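Local coordinates for plexin-A4 (Homo sapiens, PDB 4E74), which probably binds Rho-family GTPases at the cytoplasmic side of a plexin receptor, through a domain with a ubiquitin-like fold, at residues Y11-L16 with P30-N35; C36-Q41 with K93-L98; K45-I50 with V109-K114; L67-G72 with D105-A110; M77-E82 with Y101-G106. One frame throughout, in Å; residues are numbered along the deposited sequence.

Interaction 1: residues Y11-L16 with P30-N35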
# COMPACT_ATOMS: atom_id res chain seq x y z
N TYR A 11 17.55 -7.67 -18.15
CA TYR A 11 16.79 -7.98 -16.94
C TYR A 11 17.82 -8.45 -15.94
O TYR A 11 18.16 -9.65 -15.88
CB TYR A 11 15.75 -9.07 -17.23
CG TYR A 11 14.68 -9.28 -16.17
CD1 TYR A 11 13.40 -8.82 -16.37
CD2 TYR A 11 14.94 -10.02 -15.02
CE1 TYR A 11 12.40 -9.02 -15.42
CE2 TYR A 11 13.95 -10.23 -14.06
CZ TYR A 11 12.67 -9.75 -14.26
OH TYR A 11 11.64 -9.92 -13.31
N LYS A 12 18.37 -7.50 -15.22
CA LYS A 12 19.40 -7.73 -14.24
C LYS A 12 19.12 -6.97 -12.95
O LYS A 12 18.52 -5.89 -12.97
CB LYS A 12 20.77 -7.28 -14.75
CG LYS A 12 21.21 -7.95 -16.05
CD LYS A 12 22.70 -7.67 -16.27
CE LYS A 12 23.19 -8.21 -17.60
NZ LYS A 12 23.13 -9.69 -17.65
N THR A 13 19.63 -7.48 -11.82
CA THR A 13 19.49 -6.79 -10.54
C THR A 13 20.63 -5.80 -10.31
O THR A 13 21.76 -5.98 -10.77
CB THR A 13 19.46 -7.74 -9.31
OG1 THR A 13 20.68 -8.48 -9.21
CG2 THR A 13 18.29 -8.66 -9.42
N LEU A 14 20.34 -4.73 -9.56
CA LEU A 14 21.37 -3.90 -8.99
C LEU A 14 20.94 -3.43 -7.58
O LEU A 14 19.76 -3.59 -7.21
CB LEU A 14 21.75 -2.66 -9.88
CG LEU A 14 20.70 -1.57 -10.01
CD1 LEU A 14 21.38 -0.25 -10.44
CD2 LEU A 14 19.56 -1.94 -10.94
N VAL A 15 21.89 -2.94 -6.82
CA VAL A 15 21.65 -2.40 -5.49
C VAL A 15 21.70 -0.86 -5.50
O VAL A 15 22.68 -0.28 -5.99
CB VAL A 15 22.66 -2.94 -4.47
CG1 VAL A 15 22.45 -2.34 -3.08
CG2 VAL A 15 22.61 -4.49 -4.40
N LEU A 16 20.73 -0.23 -4.82
CA LEU A 16 20.78 1.21 -4.50
C LEU A 16 20.92 1.36 -3.01
O LEU A 16 20.26 0.63 -2.26
CB LEU A 16 19.54 1.89 -4.98
CG LEU A 16 19.30 1.88 -6.48
CD1 LEU A 16 17.98 2.59 -6.82
CD2 LEU A 16 20.50 2.51 -7.20
N PRO A 30 20.51 -0.85 1.81
CA PRO A 30 20.71 -1.36 0.45
C PRO A 30 19.49 -2.12 -0.06
O PRO A 30 19.11 -3.15 0.54
CB PRO A 30 21.91 -2.31 0.58
CG PRO A 30 21.82 -2.81 1.97
CD PRO A 30 21.34 -1.60 2.77
N VAL A 31 18.94 -1.66 -1.16
CA VAL A 31 17.72 -2.21 -1.76
C VAL A 31 17.98 -2.77 -3.14
O VAL A 31 18.60 -2.11 -3.98
CB VAL A 31 16.60 -1.15 -1.83
CG1 VAL A 31 15.34 -1.75 -2.44
CG2 VAL A 31 16.33 -0.57 -0.43
N LYS A 32 17.57 -4.01 -3.36
CA LYS A 32 17.59 -4.62 -4.71
C LYS A 32 16.48 -4.16 -5.61
O LYS A 32 15.28 -4.20 -5.24
CB LYS A 32 17.49 -6.17 -4.61
CG LYS A 32 18.71 -6.87 -4.06
CD LYS A 32 19.76 -7.21 -5.10
CE LYS A 32 21.02 -7.73 -4.41
NZ LYS A 32 22.09 -8.18 -5.31
N ILE A 33 16.83 -3.73 -6.82
CA ILE A 33 15.83 -3.49 -7.87
C ILE A 33 16.33 -4.01 -9.22
O ILE A 33 17.44 -4.54 -9.30
CB ILE A 33 15.32 -2.03 -7.94
CG1 ILE A 33 16.31 -1.12 -8.64
CG2 ILE A 33 14.94 -1.45 -6.55
CD1 ILE A 33 17.65 -1.05 -7.92
N LEU A 34 15.49 -3.94 -10.26
CA LEU A 34 15.90 -4.40 -11.57
C LEU A 34 16.30 -3.22 -12.42
O LEU A 34 15.68 -2.13 -12.31
CB LEU A 34 14.77 -5.12 -12.27
CG LEU A 34 14.26 -6.39 -11.54
CD1 LEU A 34 13.00 -6.90 -12.18
CD2 LEU A 34 15.35 -7.45 -11.58
N ASN A 35 17.27 -3.45 -13.29
CA ASN A 35 17.68 -2.36 -14.20
C ASN A 35 16.66 -1.98 -15.26
O ASN A 35 16.80 -0.90 -15.90
CB ASN A 35 19.03 -2.64 -14.81
CG ASN A 35 19.00 -3.75 -15.81
OD1 ASN A 35 18.02 -4.50 -15.94
ND2 ASN A 35 20.11 -3.91 -16.53
O HOH W 1 22.62 -6.81 -7.80

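Interaction 2: residues C36-Q41 with K93-L98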
# COMPACT_ATOMS: atom_id res chain seq x y z
N CYS A 36 15.60 -2.80 -15.42
CA CYS A 36 14.49 -2.55 -16.31
C CYS A 36 13.20 -2.02 -15.66
O CYS A 36 12.20 -1.88 -16.33
CB CYS A 36 14.18 -3.80 -17.13
SG CYS A 36 13.85 -5.33 -16.15
N ASP A 37 13.22 -1.85 -14.33
CA ASP A 37 12.06 -1.32 -13.61
C ASP A 37 11.92 0.14 -14.07
O ASP A 37 12.92 0.83 -14.28
CB ASP A 37 12.30 -1.30 -12.10
CG ASP A 37 12.10 -2.67 -11.42
OD1 ASP A 37 11.26 -3.43 -11.91
OD2 ASP A 37 12.72 -2.89 -10.38
N THR A 38 10.70 0.54 -14.27
CA THR A 38 10.46 1.99 -14.50
C THR A 38 10.86 2.72 -13.23
O THR A 38 10.94 2.16 -12.13
CB THR A 38 8.99 2.30 -14.82
OG1 THR A 38 8.15 2.06 -13.67
CG2 THR A 38 8.51 1.57 -16.08
N ILE A 39 11.07 4.03 -13.32
CA ILE A 39 11.40 4.75 -12.06
C ILE A 39 10.29 4.67 -11.01
O ILE A 39 10.56 4.63 -9.82
CB ILE A 39 11.80 6.24 -12.34
CG1 ILE A 39 13.00 6.31 -13.28
CG2 ILE A 39 12.08 6.97 -11.00
CD1 ILE A 39 14.21 5.51 -12.87
N THR A 40 9.03 4.65 -11.44
CA THR A 40 7.87 4.46 -10.52
C THR A 40 8.00 3.10 -9.81
O THR A 40 7.86 3.05 -8.61
CB THR A 40 6.54 4.60 -11.23
OG1 THR A 40 6.45 5.96 -11.73
CG2 THR A 40 5.39 4.32 -10.32
N GLN A 41 8.35 2.08 -10.55
CA GLN A 41 8.55 0.73 -9.97
C GLN A 41 9.75 0.69 -9.00
O GLN A 41 9.67 0.04 -7.95
CB GLN A 41 8.68 -0.30 -11.08
CG GLN A 41 7.39 -0.56 -11.82
CD GLN A 41 7.56 -1.43 -13.07
OE1 GLN A 41 8.59 -1.41 -13.76
NE2 GLN A 41 6.54 -2.27 -13.32
N LYS A 93 6.82 6.55 -26.58
CA LYS A 93 7.93 6.84 -25.65
C LYS A 93 8.07 5.69 -24.65
O LYS A 93 7.08 5.31 -24.01
CB LYS A 93 7.70 8.18 -24.91
CG LYS A 93 6.40 8.30 -24.14
N ARG A 94 9.27 5.11 -24.54
CA ARG A 94 9.56 4.09 -23.52
C ARG A 94 9.74 4.80 -22.19
O ARG A 94 10.37 5.83 -22.14
CB ARG A 94 10.83 3.31 -23.84
N LEU A 95 9.18 4.25 -21.13
CA LEU A 95 9.37 4.84 -19.81
C LEU A 95 10.81 4.65 -19.34
O LEU A 95 11.46 3.61 -19.59
CB LEU A 95 8.37 4.26 -18.80
CG LEU A 95 6.88 4.54 -19.10
CD1 LEU A 95 6.03 4.25 -17.87
CD2 LEU A 95 6.64 5.99 -19.54
N ASN A 96 11.34 5.66 -18.65
CA ASN A 96 12.72 5.67 -18.24
C ASN A 96 12.97 4.61 -17.12
O ASN A 96 12.12 4.43 -16.27
CB ASN A 96 13.11 7.05 -17.68
CG ASN A 96 13.12 8.18 -18.70
OD1 ASN A 96 13.04 8.01 -19.95
ND2 ASN A 96 13.19 9.38 -18.17
N THR A 97 14.14 3.98 -17.15
CA THR A 97 14.58 2.96 -16.20
C THR A 97 15.95 3.37 -15.65
O THR A 97 16.57 4.37 -16.12
CB THR A 97 14.78 1.61 -16.92
OG1 THR A 97 15.85 1.77 -17.89
CG2 THR A 97 13.48 1.16 -17.60
N LEU A 98 16.49 2.66 -14.67
CA LEU A 98 17.82 2.96 -14.18
C LEU A 98 18.87 2.73 -15.29
O LEU A 98 19.90 3.41 -15.33
CB LEU A 98 18.18 2.18 -12.92
CG LEU A 98 17.39 2.57 -11.65
CD1 LEU A 98 17.57 1.53 -10.56
CD2 LEU A 98 17.77 3.95 -11.13
O HOH W 2 15.39 0.51 -13.20

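Interaction 3: residues K45-I50 with V109-K114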
# COMPACT_ATOMS: atom_id res chain seq x y z
N LYS A 45 9.62 -0.12 -4.79
CA LYS A 45 10.50 -1.08 -4.07
C LYS A 45 11.29 -0.44 -2.95
O LYS A 45 11.51 -1.01 -1.88
CB LYS A 45 11.45 -1.76 -5.07
CG LYS A 45 10.72 -2.74 -5.98
CD LYS A 45 11.62 -3.45 -7.02
CE LYS A 45 10.78 -4.32 -7.96
NZ LYS A 45 11.62 -4.97 -9.01
N ILE A 46 11.68 0.83 -3.16
CA ILE A 46 12.39 1.55 -2.11
C ILE A 46 11.45 1.82 -0.90
O ILE A 46 11.84 1.64 0.27
CB ILE A 46 13.02 2.89 -2.62
CG1 ILE A 46 14.11 2.59 -3.65
CG2 ILE A 46 13.64 3.61 -1.48
CD1 ILE A 46 14.61 3.85 -4.37
N LEU A 47 10.23 2.22 -1.20
CA LEU A 47 9.24 2.49 -0.17
C LEU A 47 8.96 1.20 0.63
O LEU A 47 8.85 1.24 1.86
CB LEU A 47 7.96 3.05 -0.78
CG LEU A 47 8.00 4.50 -1.31
CD1 LEU A 47 6.77 4.74 -2.18
CD2 LEU A 47 8.11 5.49 -0.16
N ASP A 48 8.88 0.08 -0.06
CA ASP A 48 8.69 -1.26 0.60
C ASP A 48 9.77 -1.58 1.63
O ASP A 48 9.50 -2.29 2.64
CB ASP A 48 8.77 -2.40 -0.44
CG ASP A 48 7.63 -2.45 -1.40
OD1 ASP A 48 6.56 -1.94 -1.06
OD2 ASP A 48 7.80 -3.08 -2.52
N ALA A 49 11.00 -1.16 1.35
CA ALA A 49 12.15 -1.36 2.21
C ALA A 49 12.16 -0.36 3.34
O ALA A 49 12.11 -0.76 4.53
CB ALA A 49 13.44 -1.26 1.39
N ILE A 50 12.19 0.92 3.01
CA ILE A 50 12.38 1.98 4.02
C ILE A 50 11.19 2.20 4.95
O ILE A 50 11.38 2.74 6.06
CB ILE A 50 12.90 3.31 3.42
CG1 ILE A 50 11.87 3.98 2.50
CG2 ILE A 50 14.22 3.07 2.66
CD1 ILE A 50 12.27 5.36 1.98
N VAL A 109 20.83 7.01 -3.28
CA VAL A 109 19.58 7.62 -3.71
C VAL A 109 18.77 8.04 -2.50
O VAL A 109 19.01 7.52 -1.38
CB VAL A 109 18.69 6.73 -4.61
CG1 VAL A 109 19.45 6.27 -5.87
CG2 VAL A 109 18.17 5.51 -3.82
N ALA A 110 17.86 9.01 -2.71
CA ALA A 110 16.90 9.44 -1.68
C ALA A 110 15.54 9.61 -2.31
O ALA A 110 15.40 9.80 -3.53
CB ALA A 110 17.34 10.77 -1.05
N LEU A 111 14.48 9.48 -1.50
CA LEU A 111 13.16 9.83 -1.95
C LEU A 111 12.81 11.23 -1.39
O LEU A 111 12.98 11.50 -0.17
CB LEU A 111 12.11 8.81 -1.49
CG LEU A 111 12.27 7.41 -2.05
CD1 LEU A 111 11.13 6.53 -1.51
CD2 LEU A 111 12.26 7.43 -3.59
N VAL A 112 12.37 12.10 -2.28
CA VAL A 112 12.07 13.52 -2.00
C VAL A 112 10.61 13.81 -2.24
O VAL A 112 10.03 13.48 -3.27
CB VAL A 112 12.96 14.44 -2.89
CG1 VAL A 112 12.67 15.93 -2.63
CG2 VAL A 112 14.42 14.15 -2.64
N SER A 113 9.95 14.45 -1.26
CA SER A 113 8.56 14.81 -1.44
C SER A 113 8.35 15.89 -2.52
O SER A 113 9.19 16.75 -2.71
CB SER A 113 7.97 15.36 -0.11
OG SER A 113 7.96 14.33 0.86
N LYS A 114 7.23 15.81 -3.21
CA LYS A 114 6.85 16.82 -4.23
C LYS A 114 6.10 17.99 -3.59
O LYS A 114 5.21 17.79 -2.74
CB LYS A 114 5.95 16.21 -5.28
CG LYS A 114 6.57 15.11 -6.14
CD LYS A 114 5.60 14.58 -7.17
CE LYS A 114 6.19 13.43 -7.97
NZ LYS A 114 5.30 13.02 -9.09

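Interaction 4: residues L67-G72 with D105-A110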
# COMPACT_ATOMS: atom_id res chain seq x y z
N LEU A 67 12.57 10.26 -7.12
CA LEU A 67 13.83 9.62 -6.88
C LEU A 67 14.99 10.57 -7.13
O LEU A 67 15.12 11.09 -8.24
CB LEU A 67 13.98 8.39 -7.80
CG LEU A 67 15.21 7.49 -7.58
CD1 LEU A 67 15.30 6.89 -6.16
CD2 LEU A 67 15.23 6.41 -8.66
N GLU A 68 15.83 10.75 -6.14
CA GLU A 68 17.00 11.65 -6.27
C GLU A 68 18.28 10.83 -6.28
O GLU A 68 18.60 10.14 -5.30
CB GLU A 68 17.05 12.63 -5.13
CG GLU A 68 18.12 13.73 -5.23
CD GLU A 68 18.12 14.61 -4.01
OE1 GLU A 68 18.31 14.10 -2.88
OE2 GLU A 68 18.02 15.86 -4.22
N TRP A 69 19.02 10.89 -7.38
CA TRP A 69 20.34 10.24 -7.46
C TRP A 69 21.42 11.14 -6.92
O TRP A 69 21.66 12.23 -7.46
CB TRP A 69 20.61 9.85 -8.92
CG TRP A 69 21.94 9.20 -9.22
CD1 TRP A 69 22.84 8.62 -8.35
CD2 TRP A 69 22.53 9.09 -10.56
NE1 TRP A 69 23.97 8.13 -9.05
CE2 TRP A 69 23.81 8.39 -10.39
CE3 TRP A 69 22.13 9.48 -11.83
CZ2 TRP A 69 24.64 8.14 -11.48
CZ3 TRP A 69 22.97 9.17 -12.92
CH2 TRP A 69 24.18 8.54 -12.73
N ARG A 70 22.01 10.77 -5.80
CA ARG A 70 23.10 11.52 -5.16
C ARG A 70 24.45 10.99 -5.65
O ARG A 70 25.02 10.03 -5.08
CB ARG A 70 22.99 11.49 -3.64
CG ARG A 70 21.67 12.08 -3.16
CD ARG A 70 21.59 12.26 -1.64
NE ARG A 70 20.34 12.90 -1.35
CZ ARG A 70 19.92 13.28 -0.14
NH1 ARG A 70 20.65 13.02 0.93
NH2 ARG A 70 18.76 13.91 -0.03
N GLN A 71 24.91 11.56 -6.77
CA GLN A 71 26.15 11.11 -7.44
C GLN A 71 27.39 11.31 -6.57
O GLN A 71 27.46 12.24 -5.76
CB GLN A 71 26.37 11.93 -8.72
CG GLN A 71 25.36 11.70 -9.80
CD GLN A 71 25.77 12.32 -11.12
OE1 GLN A 71 26.66 13.21 -11.18
NE2 GLN A 71 25.10 11.90 -12.22
N GLY A 72 28.41 10.51 -6.84
CA GLY A 72 29.71 10.69 -6.21
C GLY A 72 30.30 12.06 -6.55
O GLY A 72 31.08 12.63 -5.76
N ASP A 105 25.72 0.25 -10.10
CA ASP A 105 25.38 -0.50 -8.91
C ASP A 105 26.00 0.18 -7.69
O ASP A 105 27.14 0.72 -7.76
CB ASP A 105 25.92 -1.95 -9.03
CG ASP A 105 25.68 -2.78 -7.75
OD1 ASP A 105 24.58 -3.26 -7.55
OD2 ASP A 105 26.63 -2.96 -6.94
N GLY A 106 25.25 0.22 -6.58
CA GLY A 106 25.71 0.83 -5.37
C GLY A 106 25.50 2.34 -5.23
O GLY A 106 25.85 2.93 -4.20
N SER A 107 24.90 2.94 -6.23
CA SER A 107 24.61 4.39 -6.18
C SER A 107 23.73 4.75 -4.97
O SER A 107 22.81 4.00 -4.59
CB SER A 107 23.90 4.81 -7.47
OG SER A 107 24.75 4.66 -8.61
N VAL A 108 23.97 5.95 -4.44
CA VAL A 108 23.21 6.51 -3.31
C VAL A 108 22.01 7.26 -3.86
O VAL A 108 22.12 8.05 -4.79
CB VAL A 108 24.06 7.48 -2.46
CG1 VAL A 108 23.22 8.08 -1.31
CG2 VAL A 108 25.30 6.79 -1.91
N VAL A 109 20.83 7.01 -3.28
CA VAL A 109 19.58 7.62 -3.71
C VAL A 109 18.77 8.04 -2.50
O VAL A 109 19.01 7.52 -1.38
CB VAL A 109 18.69 6.73 -4.61
CG1 VAL A 109 19.45 6.27 -5.87
CG2 VAL A 109 18.17 5.51 -3.82
N ALA A 110 17.86 9.01 -2.71
CA ALA A 110 16.90 9.44 -1.68
C ALA A 110 15.54 9.61 -2.31
O ALA A 110 15.40 9.80 -3.53
CB ALA A 110 17.34 10.77 -1.05
O HOH W 3 25.91 7.60 -5.89

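Interaction 5: residues M77-E82 with Y101-G106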
# COMPACT_ATOMS: atom_id res chain seq x y z
N MET A 77 20.46 14.56 -8.81
CA MET A 77 19.65 14.56 -9.99
C MET A 77 18.30 13.86 -9.76
O MET A 77 18.26 12.74 -9.23
CB MET A 77 20.42 13.87 -11.15
CG MET A 77 21.77 14.54 -11.50
SD MET A 77 22.43 13.83 -13.01
CE MET A 77 20.99 12.95 -13.63
N ILE A 78 17.22 14.47 -10.21
CA ILE A 78 15.89 13.84 -10.13
C ILE A 78 15.62 12.95 -11.35
O ILE A 78 15.74 13.38 -12.50
CB ILE A 78 14.77 14.88 -9.94
CG1 ILE A 78 14.97 15.67 -8.62
CG2 ILE A 78 13.41 14.20 -10.02
CD1 ILE A 78 14.88 14.85 -7.33
N LEU A 79 15.34 11.67 -11.09
CA LEU A 79 15.02 10.70 -12.10
C LEU A 79 13.53 10.42 -12.05
O LEU A 79 12.92 10.43 -10.96
CB LEU A 79 15.83 9.41 -11.82
CG LEU A 79 17.33 9.52 -11.56
CD1 LEU A 79 17.95 8.12 -11.41
CD2 LEU A 79 18.01 10.32 -12.70
N GLN A 80 12.92 10.24 -13.22
CA GLN A 80 11.51 9.99 -13.33
C GLN A 80 11.17 9.23 -14.60
O GLN A 80 12.02 9.03 -15.46
CB GLN A 80 10.71 11.31 -13.25
CG GLN A 80 11.04 12.29 -14.36
CD GLN A 80 10.26 13.60 -14.23
OE1 GLN A 80 9.02 13.61 -14.07
NE2 GLN A 80 10.96 14.70 -14.41
N ASP A 81 9.94 8.78 -14.69
CA ASP A 81 9.48 7.94 -15.83
C ASP A 81 9.61 8.69 -17.19
O ASP A 81 9.95 8.09 -18.20
CB ASP A 81 8.03 7.53 -15.68
CG ASP A 81 7.79 6.43 -14.63
OD1 ASP A 81 8.75 5.81 -14.13
OD2 ASP A 81 6.59 6.21 -14.35
N GLU A 82 9.32 9.99 -17.19
CA GLU A 82 9.40 10.80 -18.42
C GLU A 82 10.00 12.17 -18.16
O GLU A 82 9.53 12.90 -17.28
CB GLU A 82 8.02 10.95 -19.05
CG GLU A 82 8.06 11.64 -20.43
CD GLU A 82 6.69 11.86 -21.04
OE1 GLU A 82 5.77 11.07 -20.75
OE2 GLU A 82 6.55 12.84 -21.82
N TYR A 101 19.25 5.73 -17.49
CA TYR A 101 20.08 6.77 -16.88
C TYR A 101 21.53 6.36 -16.56
O TYR A 101 22.33 7.17 -16.10
CB TYR A 101 19.42 7.28 -15.59
CG TYR A 101 18.16 8.12 -15.73
CD1 TYR A 101 18.21 9.46 -16.19
CD2 TYR A 101 16.93 7.66 -15.30
CE1 TYR A 101 17.07 10.23 -16.25
CE2 TYR A 101 15.77 8.41 -15.34
CZ TYR A 101 15.84 9.73 -15.79
OH TYR A 101 14.74 10.54 -15.80
N GLN A 102 21.86 5.08 -16.81
CA GLN A 102 23.17 4.53 -16.59
C GLN A 102 23.62 4.68 -15.14
O GLN A 102 24.77 4.99 -14.81
CB GLN A 102 24.19 5.13 -17.59
CG GLN A 102 23.85 4.80 -19.03
CD GLN A 102 24.90 5.33 -19.99
OE1 GLN A 102 25.17 6.51 -20.01
NE2 GLN A 102 25.50 4.44 -20.79
N VAL A 103 22.68 4.35 -14.22
CA VAL A 103 22.98 4.41 -12.80
C VAL A 103 23.80 3.19 -12.38
O VAL A 103 23.35 2.09 -12.57
CB VAL A 103 21.68 4.50 -11.96
CG1 VAL A 103 22.02 4.50 -10.49
CG2 VAL A 103 20.90 5.77 -12.35
N PRO A 104 25.02 3.40 -11.83
CA PRO A 104 25.87 2.28 -11.41
C PRO A 104 25.36 1.54 -10.21
O PRO A 104 24.66 2.13 -9.36
CB PRO A 104 27.18 2.96 -11.02
CG PRO A 104 27.20 4.28 -11.69
CD PRO A 104 25.75 4.68 -11.83
N ASP A 105 25.72 0.25 -10.10
CA ASP A 105 25.38 -0.50 -8.91
C ASP A 105 26.00 0.18 -7.69
O ASP A 105 27.14 0.72 -7.76
CB ASP A 105 25.92 -1.95 -9.03
CG ASP A 105 25.68 -2.78 -7.75
OD1 ASP A 105 24.58 -3.26 -7.55
OD2 ASP A 105 26.63 -2.96 -6.94
N GLY A 106 25.25 0.22 -6.58
CA GLY A 106 25.71 0.83 -5.37
C GLY A 106 25.50 2.34 -5.23
O GLY A 106 25.85 2.93 -4.20

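Interaction 1: residues Y11-L16 with P30-N35
K12 O takes the backbone N-H of N35 over 2.8 Å, the donor lying nearly along the C=O axis, and the CA-H of L34 touches the same oxygen. N35 returns the grip with its side chain: OD1 accepts from K12 N at 3.1 Å, although the donor stands well above the amide carbonyl plane, 53° out of it. The first torsion of N35 (chi1 70°) explains this, because it sets CG between the backbone N and the carbonyl carbon and turns the amide back over the K12 backbone. From here strands 13-18 and 29-34 run antiparallel as a beta hairpin, the opening pair of the ubiquitin-like sheet, with two-way backbone bonds joining L14 to I33 and L16 to V31. On the face carrying L14, L16 and I33, the methyl I33 CD1 touches both L16 CG and L14 CD2, 3.7 Å from each; L98 of helix 98-101 packs against this side. V15 and K32 occupy the other face. A bend at chi2 (-87°) lays the K32 chain over its neighbour, CE meeting V15 CG2 at 3.6 Å, and NZ donates to a water that is also hydrogen-bonded to T13 OG1. V15 CG1 lies alongside P30 CB at 3.7 Å, both side chains pointing the same way. Back at the K12-N35 end, the methyl L34 CD1 meets the Y11 ring obliquely, 3.5 Å from CZ.

Interaction 2: residues C36-Q41 with K93-L98
T97 and T38 share one first torsion, chi1 64° and 67°, and use it against different partners across the contact; in both it sets OG1 between the backbone N and the carbonyl carbon and CG2 beside the backbone N. In T97 the methyl CG2 comes to 3.4 Å from D37 O, close to C36 O as well, while OG1 caps the following helix by accepting from H100 N. In T38 the methyl CG2 runs side by side with the L95 side chain, 3.8 Å from L95 CB, and OG1 faces the backbone N-H of Q41, though the place of T38 OG1 is less sure. Q41 answers with its own amide: OE1 accepts from T38 N at 2.9 Å, and the two residues form a capping box at the start of helix 39-50, the long helix of the ubiquitin-like fold. Two helix starts therefore lie next to each other here, since T97 leads into helix 98-101. The direct backbone link between them is I39 N to N96 O, 3.2 Å long and bent to 136° at the hydrogen. A water makes a second link, donating to D37 O at 2.7 Å and accepting from L98 N at 2.8 Å; the CA-H of T97 also touches D37 O. The tip of I39 reaches this backbone, CD1 lying 3.9 Å from T97 C and a little farther from L98 CD2. The N96 amide is held elsewhere, by T86 and by Q80 O, and D37 forms a salt bridge with K45.

Interaction 3: residues K45-I50 with V109-K114
I46, L47 and I50 meet V109 and L111 without a ring, amide or other flat group among them, so there are no faces or edges to match and methyl groups do most of the touching. The centre is one branch of L111. Its CD1 is pushed against L47 CD2 at 3.5 Å, tighter than usual for two carbons, and it also lies close to L47 CG. I46 brings CG2 to 3.9 Å from L111 CD1, and I50 brings CD1 to 3.9 Å from that same L111 CD1, so three residues from successive turns of the helix touch a single methyl. The two isoleucines do this with different branches. I46 has CG2 anti to the backbone N (chi1 of CG1 -65°), which offers CG2 to L111 and leaves the other branch to run on toward V109, where I46 CD1 meets V109 CG2 at 4.0 Å. In I50, chi1 is 67° and chi2 is extended, so the chain reaches L111 with its CD1 end. Helix 39-50 crosses strand 108-113 almost at a right angle, 95° between the two segments with their axes 10.2 Å apart, the way the long helix lies over the sheet in the ubiquitin-like fold. L67 of the adjacent strand and C18 of strand 13-18 also touch I46, and D48, on another side of the helix, packs on P55 of the second subunit. No hydrogen bond passes between the two segments; helix and strand are held here by the fit and burial of aliphatic carbon.

Interaction 4: residues L67-G72 with D105-A110
S107 comes first, with its CB pointing to strand 65-70 and lying 3.7 Å from W69 NE1; its hydroxyl is hydrogen-bonded to P104 O. V108 follows and works mainly through its backbone. Its O accepts from R70 N over 2.9 Å, bent to 147° at the hydrogen, and it also lies at the edge of the W69 indole, near the ring plane and next to CD1. V108 N reaches R70 O through a water that accepts from the one and donates to the other. At V109 the side chain turns to the face that L67 and W69 share, and CB rests 3.7 Å from L67 CD1. The CA of V109 is close to E68 O, 3.1 Å away. A110 makes the regular two-way pair with E68: E68 N donates to A110 O at 2.8 Å, and A110 N gives its hydrogen to E68 O within the carbonyl plane. The A110 methyl lies 3.3 Å above the R70 guanidinium plane, offset toward the rim and nearest NH2. That guanidinium is held side-on by E68, whose OE1 accepts from both NE, at 2.8 Å, and NH2 in a salt bridge, with OE1 only 5° out of the guanidinium plane. The extended E68 side chain (chi1 -173°) places the carboxylate there. Strands 65-70 and 108-113 are thus antiparallel neighbours within the sheet. Strand 13-18 flanks 108-113 on its far side and strand 76-79 flanks 65-70, while I39, V42 and I46 of helix 39-50 pack on L67.

Interaction 5: residues M77-E82 with Y101-G106
L79 can be followed outward from CB, which lies 3.7 Å from Y101 CE2 and begins the contact near the hydroxyl end of the ring. CG is farther off, with Y101 CD2 its nearest ring atom, 4.2 Å away. At the fork the two methyls part. CD2 settles over the centre of the Y101 face, 3.5 Å from the ring centroid and 7° off the normal, a well-formed CH-pi contact; chi1 of -49° sets CG anti to the carbonyl carbon and carries that methyl there. CD1 passes on to V103, meeting CG2 tip to tip at 3.9 Å. The two side chains of L79 and Y101 slide past each other in opposite directions, so the phenol end of Y101 arrives back beside the L79-Q80 backbone. There Y101 OH accepts from Q80 N at 3.2 Å in an almost straight bond, 174° at the hydrogen. Q80 O lies at the ring edge, near its plane and 3.1 Å from Y101 OH, and takes the N96 amide as a donor. The same hydroxyl is hydrogen-bonded to D83 and, weakly, to the N96 amide, so several groups grip it and the end of the side chain is anchored. I39 of helix 39-50 also touches the ring, and V103 packs on W69 and L16. Just past Y101, Q102 takes positive phi and ends helix 98-101 with a Schellman motif. In this ubiquitin-like fold the contact ties the edge strand 76-79 to the loop that leads from that short helix into the central strand 108-113.

Overall arrangement
The five contacts tie one ubiquitin-like sheet to its helices and connecting loops. Interactions 1 and 4 belong to the sheet, and meet where V15 O takes G106 N at 2.7 Å and D105 OD1 takes V15 N at 2.8 Å. Interaction 3 lays helix 39-50 across it; I46 CD1 continues to L67 CD1 of interaction 4, 3.6 Å away. Interaction 2 covers the start of that helix and is tied to interaction 3 by the salt bridge D37 OD2 to K45 NZ, 2.7 Å. Interactions 2 and 5, with centres about 9 Å apart, join through D81, whose O lies 2.8 Å from N96 N. W69 N and M77 O, 2.7 Å apart, link interactions 4 and 5.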